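Local structure of pseudoperoxidase (Leishmania major, 5VIA) at residues A70-M73 with N74-S78; S173-T177 with G178-T182; K210-A213 with T214-T218; A242-E245 with L246-N249. The protein binds heme b, its iron held by two axial protein ligands, and belongs to the peroxidase family, although it is called a pseudoperoxidase and peroxidase activity is uncertain. All coordinates share one frame; numbering follows the deposited sequence.

Interaction 1: residues A70-M73 with N74-S78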
# COMPACT_ATOMS: atom_id res chain seq x y z
N ALA A 70 0.70 1.87 -14.39
CA ALA A 70 -0.35 1.72 -15.39
C ALA A 70 0.24 1.14 -16.66
O ALA A 70 -0.43 0.39 -17.38
CB ALA A 70 -1.03 3.04 -15.66
N GLY A 71 1.50 1.49 -16.94
CA GLY A 71 2.25 0.88 -18.03
C GLY A 71 2.31 -0.64 -17.90
O GLY A 71 2.01 -1.35 -18.86
N ILE A 72 2.70 -1.13 -16.73
CA ILE A 72 2.77 -2.58 -16.50
C ILE A 72 1.38 -3.24 -16.55
O ILE A 72 1.22 -4.32 -17.13
CB ILE A 72 3.49 -2.90 -15.16
CG1 ILE A 72 4.96 -2.47 -15.23
CG2 ILE A 72 3.38 -4.39 -14.81
CD1 ILE A 72 5.81 -2.96 -14.06
N MET A 73 0.39 -2.58 -15.97
CA MET A 73 -0.98 -3.08 -15.98
C MET A 73 -1.50 -3.25 -17.40
O MET A 73 -2.19 -4.22 -17.70
CB MET A 73 -1.91 -2.13 -15.23
CG MET A 73 -1.52 -1.86 -13.79
SD MET A 73 -1.70 -3.32 -12.75
CE MET A 73 -1.63 -2.57 -11.12
N ASN A 74 -1.17 -2.29 -18.26
CA ASN A 74 -1.54 -2.37 -19.67
C ASN A 74 -0.85 -3.53 -20.36
O ASN A 74 -1.43 -4.19 -21.22
CB ASN A 74 -1.23 -1.05 -20.40
CG ASN A 74 -2.08 0.12 -19.91
OD1 ASN A 74 -3.17 -0.07 -19.35
ND2 ASN A 74 -1.58 1.34 -20.11
N TYR A 75 0.41 -3.78 -19.99
CA TYR A 75 1.14 -4.92 -20.54
C TYR A 75 0.49 -6.23 -20.12
O TYR A 75 0.27 -7.11 -20.94
CB TYR A 75 2.61 -4.92 -20.13
CG TYR A 75 3.34 -6.15 -20.62
CD1 TYR A 75 3.81 -6.22 -21.92
CD2 TYR A 75 3.55 -7.25 -19.78
CE1 TYR A 75 4.47 -7.34 -22.37
CE2 TYR A 75 4.20 -8.37 -20.24
CZ TYR A 75 4.66 -8.41 -21.53
OH TYR A 75 5.31 -9.53 -22.00
N LEU A 76 0.21 -6.35 -18.82
CA LEU A 76 -0.41 -7.56 -18.30
C LEU A 76 -1.79 -7.82 -18.92
O LEU A 76 -2.09 -8.95 -19.31
CB LEU A 76 -0.50 -7.51 -16.77
CG LEU A 76 0.82 -7.62 -16.00
CD1 LEU A 76 0.59 -7.46 -14.51
CD2 LEU A 76 1.51 -8.95 -16.28
N SER A 77 -2.60 -6.77 -19.05
CA SER A 77 -3.91 -6.89 -19.69
C SER A 77 -3.85 -7.29 -21.17
O SER A 77 -4.68 -8.08 -21.63
CB SER A 77 -4.70 -5.59 -19.53
OG SER A 77 -5.07 -5.40 -18.17
N SER A 78 -2.89 -6.75 -21.91
CA SER A 78 -2.69 -7.17 -23.30
C SER A 78 -2.24 -8.62 -23.37
O SER A 78 -2.71 -9.39 -24.21
CB SER A 78 -1.66 -6.28 -24.00
OG SER A 78 -2.20 -5.00 -24.29
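Ile72 and Leu76 extend in parallel from successive turns, the CG2 methyl of Ile72 4.2 Å from CD1 of Leu76. That branch of Ile72 stands anti to the backbone N, which turns it along the helix toward the next turn. Leu76 N donates to Ile72 O over 2.8 Å. This buried flank faces inward: Ile72 also rests on Phe27 of helix 16-29 and Leu33 of helix 33-49, while Met73, bent at its second torsion, packs on Ala89 and Ala92 of helix 85-99. The pairing is the i to i+4 pattern of a right-handed alpha helix, here 67-79, one of the many helices that build the peroxidase fold. Met73 O likewise receives Ser77 N at 2.9 Å. The opposite flank is looser and more polar. Asn74 folds back so that its ND2 comes within 3.1 Å of Ala70 O, but the angle is too poor for a hydrogen bond; that carbonyl is instead bonded to Asn74 N at 2.9 Å. Exposed Tyr75 borders the packed flank, touching Gln26 as Ile72 does. A chi1 of 176° leads its ring away, leaving CB as its nearest side-chain atom to Ile72 O, 3.4 Å off.

Interaction 2: residues S173-T177 with G178-T182. With HEM (protoporphyrin IX containing Fe), chain B.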
# COMPACT_ATOMS: atom_id res chain seq x y z
N SER A 173 14.31 10.95 -2.61
CA SER A 173 15.47 10.50 -1.83
C SER A 173 15.15 10.35 -0.34
O SER A 173 15.92 10.76 0.52
CB SER A 173 16.66 11.45 -1.99
OG SER A 173 17.02 11.58 -3.35
N ALA A 174 14.00 9.76 -0.06
CA ALA A 174 13.61 9.47 1.30
C ALA A 174 12.78 8.20 1.27
O ALA A 174 12.19 7.89 0.24
CB ALA A 174 12.79 10.61 1.86
N THR A 175 12.76 7.47 2.38
CA THR A 175 11.95 6.27 2.52
C THR A 175 11.34 6.33 3.90
O THR A 175 11.66 7.25 4.65
CB THR A 175 12.80 5.00 2.36
OG1 THR A 175 13.84 4.99 3.35
CG2 THR A 175 13.44 4.97 0.98
N HIS A 176 10.46 5.40 4.25
CA HIS A 176 9.91 5.38 5.60
C HIS A 176 10.93 4.85 6.63
O HIS A 176 10.98 5.35 7.76
CB HIS A 176 8.66 4.50 5.66
CG HIS A 176 7.43 5.16 5.11
ND1 HIS A 176 6.91 4.85 3.88
CD2 HIS A 176 6.62 6.11 5.64
CE1 HIS A 176 5.82 5.57 3.66
NE2 HIS A 176 5.62 6.34 4.72
N THR A 177 11.71 3.84 6.25
CA THR A 177 12.54 3.12 7.21
C THR A 177 14.01 3.01 6.84
O THR A 177 14.79 2.38 7.56
CB THR A 177 12.01 1.68 7.44
OG1 THR A 177 12.30 0.87 6.29
CG2 THR A 177 10.53 1.69 7.71
N GLY A 178 14.41 3.63 5.73
CA GLY A 178 15.81 3.62 5.36
C GLY A 178 16.15 2.51 4.38
O GLY A 178 17.29 2.41 3.90
N ARG A 179 15.16 1.66 4.09
CA ARG A 179 15.34 0.57 3.14
C ARG A 179 14.15 0.47 2.20
O ARG A 179 13.07 1.02 2.48
CB ARG A 179 15.56 -0.77 3.85
CG ARG A 179 16.82 -0.82 4.69
CD ARG A 179 17.18 -2.23 5.09
NE ARG A 179 18.32 -2.25 5.99
CZ ARG A 179 18.59 -3.24 6.85
NH1 ARG A 179 17.79 -4.30 6.92
NH2 ARG A 179 19.65 -3.16 7.64
N ARG A 180 14.34 -0.23 1.09
CA ARG A 180 13.37 -0.19 0.00
C ARG A 180 12.90 -1.55 -0.51
O ARG A 180 11.85 -1.64 -1.12
CB ARG A 180 13.97 0.57 -1.18
CG ARG A 180 14.29 2.01 -0.88
CD ARG A 180 14.77 2.73 -2.11
NE ARG A 180 16.11 2.32 -2.47
CZ ARG A 180 16.72 2.72 -3.58
NH1 ARG A 180 16.09 3.54 -4.41
NH2 ARG A 180 17.95 2.31 -3.85
N TYR A 181 13.69 -2.60 -0.30
CA TYR A 181 13.48 -3.82 -1.08
C TYR A 181 13.07 -5.09 -0.33
O TYR A 181 12.94 -6.14 -0.96
CB TYR A 181 14.68 -4.10 -1.98
CG TYR A 181 14.95 -2.99 -2.98
CD1 TYR A 181 13.99 -2.63 -3.93
CD2 TYR A 181 16.15 -2.29 -2.97
CE1 TYR A 181 14.23 -1.62 -4.85
CE2 TYR A 181 16.40 -1.29 -3.88
CZ TYR A 181 15.43 -0.95 -4.82
OH TYR A 181 15.68 0.06 -5.72
N THR A 182 12.83 -5.01 0.99
CA THR A 182 12.35 -6.19 1.74
C THR A 182 11.09 -5.85 2.53
O THR A 182 11.12 -5.00 3.44
CB THR A 182 13.43 -6.74 2.68
OG1 THR A 182 14.62 -7.02 1.93
CG2 THR A 182 12.98 -8.03 3.33
CHA HEM B . 4.13 5.16 0.17
CHB HEM B . 1.67 7.46 3.69
CHC HEM B . -1.31 3.63 3.88
CHD HEM B . 1.59 1.07 0.91
C1A HEM B . 3.67 6.11 1.04
C2A HEM B . 4.15 7.47 1.09
C3A HEM B . 3.48 8.11 2.04
C4A HEM B . 2.54 7.17 2.65
CMA HEM B . 3.66 9.59 2.45
CAA HEM B . 5.21 8.08 0.15
CBA HEM B . 4.46 8.30 -1.17
CGA HEM B . 5.32 8.89 -2.26
O1A HEM B . 5.83 10.02 -2.08
O2A HEM B . 5.48 8.24 -3.33
C1B HEM B . 0.61 6.64 4.05
C2B HEM B . -0.40 6.91 5.05
C3B HEM B . -1.24 5.87 5.10
C4B HEM B . -0.77 4.87 4.15
CMB HEM B . -0.49 8.21 5.87
CAB HEM B . -2.46 5.81 6.06
CBB HEM B . -3.56 5.10 5.77
C1C HEM B . -0.80 2.60 3.11
C2C HEM B . -1.36 1.25 2.95
C3C HEM B . -0.54 0.55 2.12
C4C HEM B . 0.55 1.43 1.74
CMC HEM B . -2.68 0.78 3.63
CAC HEM B . -0.61 -0.89 1.55
CBC HEM B . -1.66 -1.70 1.72
C1D HEM B . 2.57 1.92 0.44
C2D HEM B . 3.65 1.54 -0.45
C3D HEM B . 4.45 2.82 -0.68
C4D HEM B . 3.76 3.84 0.09
CMD HEM B . 3.93 0.15 -1.04
CAD HEM B . 5.70 2.99 -1.57
CBD HEM B . 5.15 3.30 -2.97
CGD HEM B . 6.26 3.53 -3.97
O1D HEM B . 5.96 4.00 -5.11
O2D HEM B . 7.43 3.26 -3.62
NA HEM B . 2.69 5.95 2.01
NB HEM B . 0.37 5.39 3.53
NC HEM B . 0.38 2.67 2.35
ND HEM B . 2.67 3.27 0.75
FE HEM B . 1.50 4.37 2.13
O HOH W 1 10.99 1.89 4.16
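Thr175 and Arg180 set their side chains at about a right angle, the CG2 methyl of the threonine butting against CG of the arginine at 3.6 Å. The other branch of Thr175 does different work. With chi1 at 59°, OG1 sits between the backbone N and the carbonyl carbon and faces the chain as it turns, where it accepts a bond from Gly178 N at 2.8 Å, bent to 134°. Gly178 takes a positive phi of 95°, at which a side chain would be jammed against the preceding carbonyl oxygen; glycine suits the bend. Across the turn, water 1 bridges Thr177 OG1, 2.7 Å away, and Arg179 O, to which it donates over 2.8 Å.

His176 leads in another direction, into the heme pocket. Its imidazole meets the porphyrin with an edge rather than a face, CE1 standing 3.4 Å from C1A of the heme, while the ring itself stacks with that of His159, an axial ligand of the iron. Arg180 and Tyr181 also fold together: the tyrosine OH lies 3.5 Å above the centre of the guanidinium plane, and CB of Arg180 lies over the tyrosine ring.

The loop runs between helices 149-155 and 186-194, and through His176 it contributes to the pocket on the side of His159. Arg180 NH1 forms a salt bridge with Glu163, whose backbone N is hydrogen-bonded to the heme, making the arginine a second-shell partner whose charge is probably offset by Glu163.

Interaction 3: residues K210-A213 with T214-T218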
# COMPACT_ATOMS: atom_id res chain seq x y z
N LYS A 210 5.68 20.46 -8.44
CA LYS A 210 4.52 21.26 -8.83
C LYS A 210 3.22 20.47 -8.92
O LYS A 210 2.15 21.06 -8.85
CB LYS A 210 4.78 21.95 -10.18
CG LYS A 210 5.90 22.97 -10.16
CD LYS A 210 6.40 23.25 -11.57
CE LYS A 210 6.37 24.73 -11.89
NZ LYS A 210 4.97 25.23 -11.99
N GLU A 211 3.31 19.15 -9.09
CA GLU A 211 2.11 18.31 -9.17
C GLU A 211 1.42 18.18 -7.82
O GLU A 211 0.25 17.76 -7.74
CB GLU A 211 2.45 16.91 -9.68
CG GLU A 211 2.69 16.78 -11.18
CD GLU A 211 2.58 15.33 -11.64
OE1 GLU A 211 1.73 14.59 -11.08
OE2 GLU A 211 3.35 14.94 -12.54
N VAL A 212 2.14 18.50 -6.75
CA VAL A 212 1.59 18.46 -5.41
C VAL A 212 1.07 19.86 -5.08
O VAL A 212 1.84 20.76 -4.75
CB VAL A 212 2.63 17.96 -4.39
CG1 VAL A 212 2.02 17.81 -3.00
CG2 VAL A 212 3.20 16.62 -4.85
N ALA A 213 -0.24 20.03 -5.22
CA ALA A 213 -0.88 21.34 -5.17
C ALA A 213 -0.68 21.99 -3.81
O ALA A 213 -0.41 23.18 -3.71
CB ALA A 213 -2.36 21.21 -5.48
N THR A 214 -0.86 21.18 -2.77
CA THR A 214 -0.66 21.63 -1.41
C THR A 214 0.34 20.69 -0.74
O THR A 214 0.09 19.50 -0.58
CB THR A 214 -2.00 21.71 -0.63
OG1 THR A 214 -1.75 21.91 0.77
CG2 THR A 214 -2.83 20.44 -0.83
N LEU A 215 1.50 21.22 -0.37
CA LEU A 215 2.56 20.38 0.19
C LEU A 215 2.18 19.88 1.58
O LEU A 215 1.54 20.60 2.35
CB LEU A 215 3.88 21.15 0.22
CG LEU A 215 4.39 21.47 -1.18
CD1 LEU A 215 5.58 22.39 -1.14
CD2 LEU A 215 4.75 20.19 -1.90
N PRO A 216 2.58 18.64 1.91
CA PRO A 216 2.16 18.07 3.19
C PRO A 216 2.80 18.79 4.37
O PRO A 216 3.94 19.28 4.28
CB PRO A 216 2.61 16.60 3.09
CG PRO A 216 3.63 16.56 2.03
CD PRO A 216 3.34 17.69 1.08
N GLN A 217 2.06 18.85 5.48
CA GLN A 217 2.49 19.62 6.64
C GLN A 217 2.71 18.74 7.86
O GLN A 217 3.18 19.21 8.89
CB GLN A 217 1.44 20.68 6.97
CG GLN A 217 1.04 21.58 5.81
CD GLN A 217 0.03 22.65 6.22
OE1 GLN A 217 -0.59 22.55 7.28
NE2 GLN A 217 -0.14 23.66 5.38
N THR A 218 2.36 17.46 7.75
CA THR A 218 2.40 16.56 8.89
C THR A 218 3.51 15.54 8.77
O THR A 218 3.59 14.59 9.56
CB THR A 218 1.06 15.79 9.04
OG1 THR A 218 1.03 14.73 8.09
CG2 THR A 218 -0.13 16.72 8.81
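Val212 and Leu215 fold onto each other, their side chains crossing at about a right angle, in the long irregular loop that joins strand 199-200 to strand 219-224 of the peroxidase fold. Residues Val212 to Leu215 form a type VIII beta turn, with Ala213 and Thr214 at its corners, which brings the CA atoms of Val212 and Leu215 to 6.0 Å of each other; the chain then runs extended through Leu215 and Pro216. As is characteristic of this turn type, the i to i+3 hydrogen bond is lacking, and apolar contact joins the two sides.

Val212 carries most of it. Its CB already lies 4.0 Å from CD2 of Leu215. Beyond it, a chi1 of -176° carries CG1 forward over the turn. There it meets three groups in succession: the carbonyl oxygen of Thr214 at 3.5 Å, CD2 of Leu215 at 3.8 Å, and CD of the Pro216 ring at a more distant 4.3 Å. Leu215 brings only one of its two methyls to this meeting; its side chain also rests on Asn209.

The partners around the turn are polar as well as apolar. Val212 O is hydrogen-bonded to Arg205, and Pro216 packs against Val56 and Asp57. The Pro216 side chain is about 7 Å from the heme. Just beyond, the Asp57 carboxylate grips the chain twice, OD2 taking the backbone N of Gln217 and OD1 pairing with the hydroxyl OG1 of Thr218.

Interaction 4: residues A242-E245 with L246-N249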
# COMPACT_ATOMS: atom_id res chain seq x y z
N ALA A 242 0.65 11.29 11.86
CA ALA A 242 -0.45 10.40 12.24
C ALA A 242 -0.02 8.95 12.50
O ALA A 242 -0.54 8.29 13.41
CB ALA A 242 -1.54 10.43 11.18
N GLU A 243 0.92 8.45 11.71
CA GLU A 243 1.45 7.10 11.89
C GLU A 243 2.22 6.99 13.22
O GLU A 243 2.20 5.95 13.87
CB GLU A 243 2.37 6.74 10.72
CG GLU A 243 1.88 5.60 9.85
CD GLU A 243 2.69 5.44 8.57
OE1 GLU A 243 3.42 4.42 8.43
OE2 GLU A 243 2.58 6.32 7.70
N LEU A 244 2.89 8.08 13.60
CA LEU A 244 3.63 8.14 14.85
C LEU A 244 2.71 8.35 16.06
O LEU A 244 2.96 7.80 17.14
CB LEU A 244 4.68 9.26 14.80
CG LEU A 244 5.78 9.07 13.75
CD1 LEU A 244 6.59 10.35 13.55
CD2 LEU A 244 6.68 7.93 14.17
N GLU A 245 1.66 9.14 15.89
CA GLU A 245 0.79 9.47 17.01
C GLU A 245 0.03 8.23 17.48
O GLU A 245 -0.35 8.13 18.65
CB GLU A 245 -0.17 10.61 16.67
CG GLU A 245 0.52 11.99 16.60
CD GLU A 245 1.20 12.38 17.91
OE1 GLU A 245 0.52 12.46 18.95
OE2 GLU A 245 2.43 12.62 17.89
N LEU A 246 -0.17 7.28 16.57
CA LEU A 246 -0.82 6.02 16.90
C LEU A 246 0.01 5.18 17.87
O LEU A 246 -0.54 4.36 18.61
CB LEU A 246 -1.15 5.26 15.62
CG LEU A 246 -2.27 5.93 14.83
CD1 LEU A 246 -2.59 5.18 13.56
CD2 LEU A 246 -3.52 6.05 15.68
N LEU A 247 1.33 5.40 17.90
CA LEU A 247 2.21 4.76 18.89
C LEU A 247 1.86 5.17 20.32
O LEU A 247 2.33 4.55 21.27
CB LEU A 247 3.68 5.07 18.59
CG LEU A 247 4.20 4.48 17.28
CD1 LEU A 247 5.65 4.84 17.04
CD2 LEU A 247 4.02 2.98 17.28
N LYS A 248 1.03 6.21 20.46
CA LYS A 248 0.59 6.67 21.77
C LYS A 248 -0.70 5.96 22.20
O LYS A 248 -1.02 5.92 23.38
CB LYS A 248 0.37 8.18 21.76
CG LYS A 248 1.66 8.99 21.76
CD LYS A 248 1.42 10.35 21.11
CE LYS A 248 2.46 11.36 21.55
NZ LYS A 248 3.84 10.87 21.30
N ASN A 249 -1.43 5.44 21.23
CA ASN A 249 -2.60 4.64 21.55
C ASN A 249 -2.19 3.26 22.06
O ASN A 249 -1.39 2.56 21.43
CB ASN A 249 -3.52 4.50 20.34
CG ASN A 249 -4.69 3.57 20.60
OD1 ASN A 249 -4.72 2.43 20.11
ND2 ASN A 249 -5.65 4.03 21.39
O HOH W 2 4.81 9.20 18.86
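The carboxylate of Glu245 has the aliphatic end of Lys248 past its oxygens and to one side of its plane, with OE1 coming to 3.2 Å from CD of the lysine. Both side chains leave the backbone in much the same direction; a bend at chi2 (-58°) brings the glutamate round toward the lysine. Their charges are near but fall short of a salt bridge, OE2 to NZ being 4.1 Å, and OE2 also forms a long, weak ion pair with Arg220. NZ donates instead to water 2, which in turn donates to Leu244 O over 2.9 Å. A second carboxylate, that of Glu243, touches the heme, and its OE1 is hydrogen-bonded to Tyr187 and to ND1 of His159, an axial ligand of the iron, in the manner of the proximal carboxylate of heme peroxidases.

The backbone beneath tightens from alpha helix to 3-10 helix. Leu246 N bonds weakly to Ala242 O at 3.3 Å, whereas Leu247 N reaches Leu244 O, three residues back, at 3.0 Å. CD2 of Leu244 and CD1 of Leu247 pack at 4.3 Å. At the N-cap of the next helix, OD1 of Asn249 accepts from Trp252 N and is hydrogen-bonded to Thr251 OG1. Helix 241-245 directly follows strand 235-240: Leu246 leans on Ile137 of helix 137-142, Leu244 and Leu247 share Leu191 of helix 186-194, and Leu247 reaches Val256 of helix 250-261.

How the interactions relate
All four interactions are partly buried and set away from the chain centre, and each joins neighbouring residues. Interaction 1 repeats alpha-helical bonds, with one flank packed among helices and the other exposed; interaction 4 begins similarly but tightens into 3-10 bonding at a helix end. Interactions 2 and 3 lie in irregular loops, the former held by a hydroxyl and a bridging water, the latter by apolar side chains. Interactions 2 and 4 converge at the proximal heme site, where His176 NE2 and Glu243 OE2 pack 4.3 Å apart, whereas interactions 1 and 4 occupy opposite sides of the chain's centre, their centres 37 Å apart.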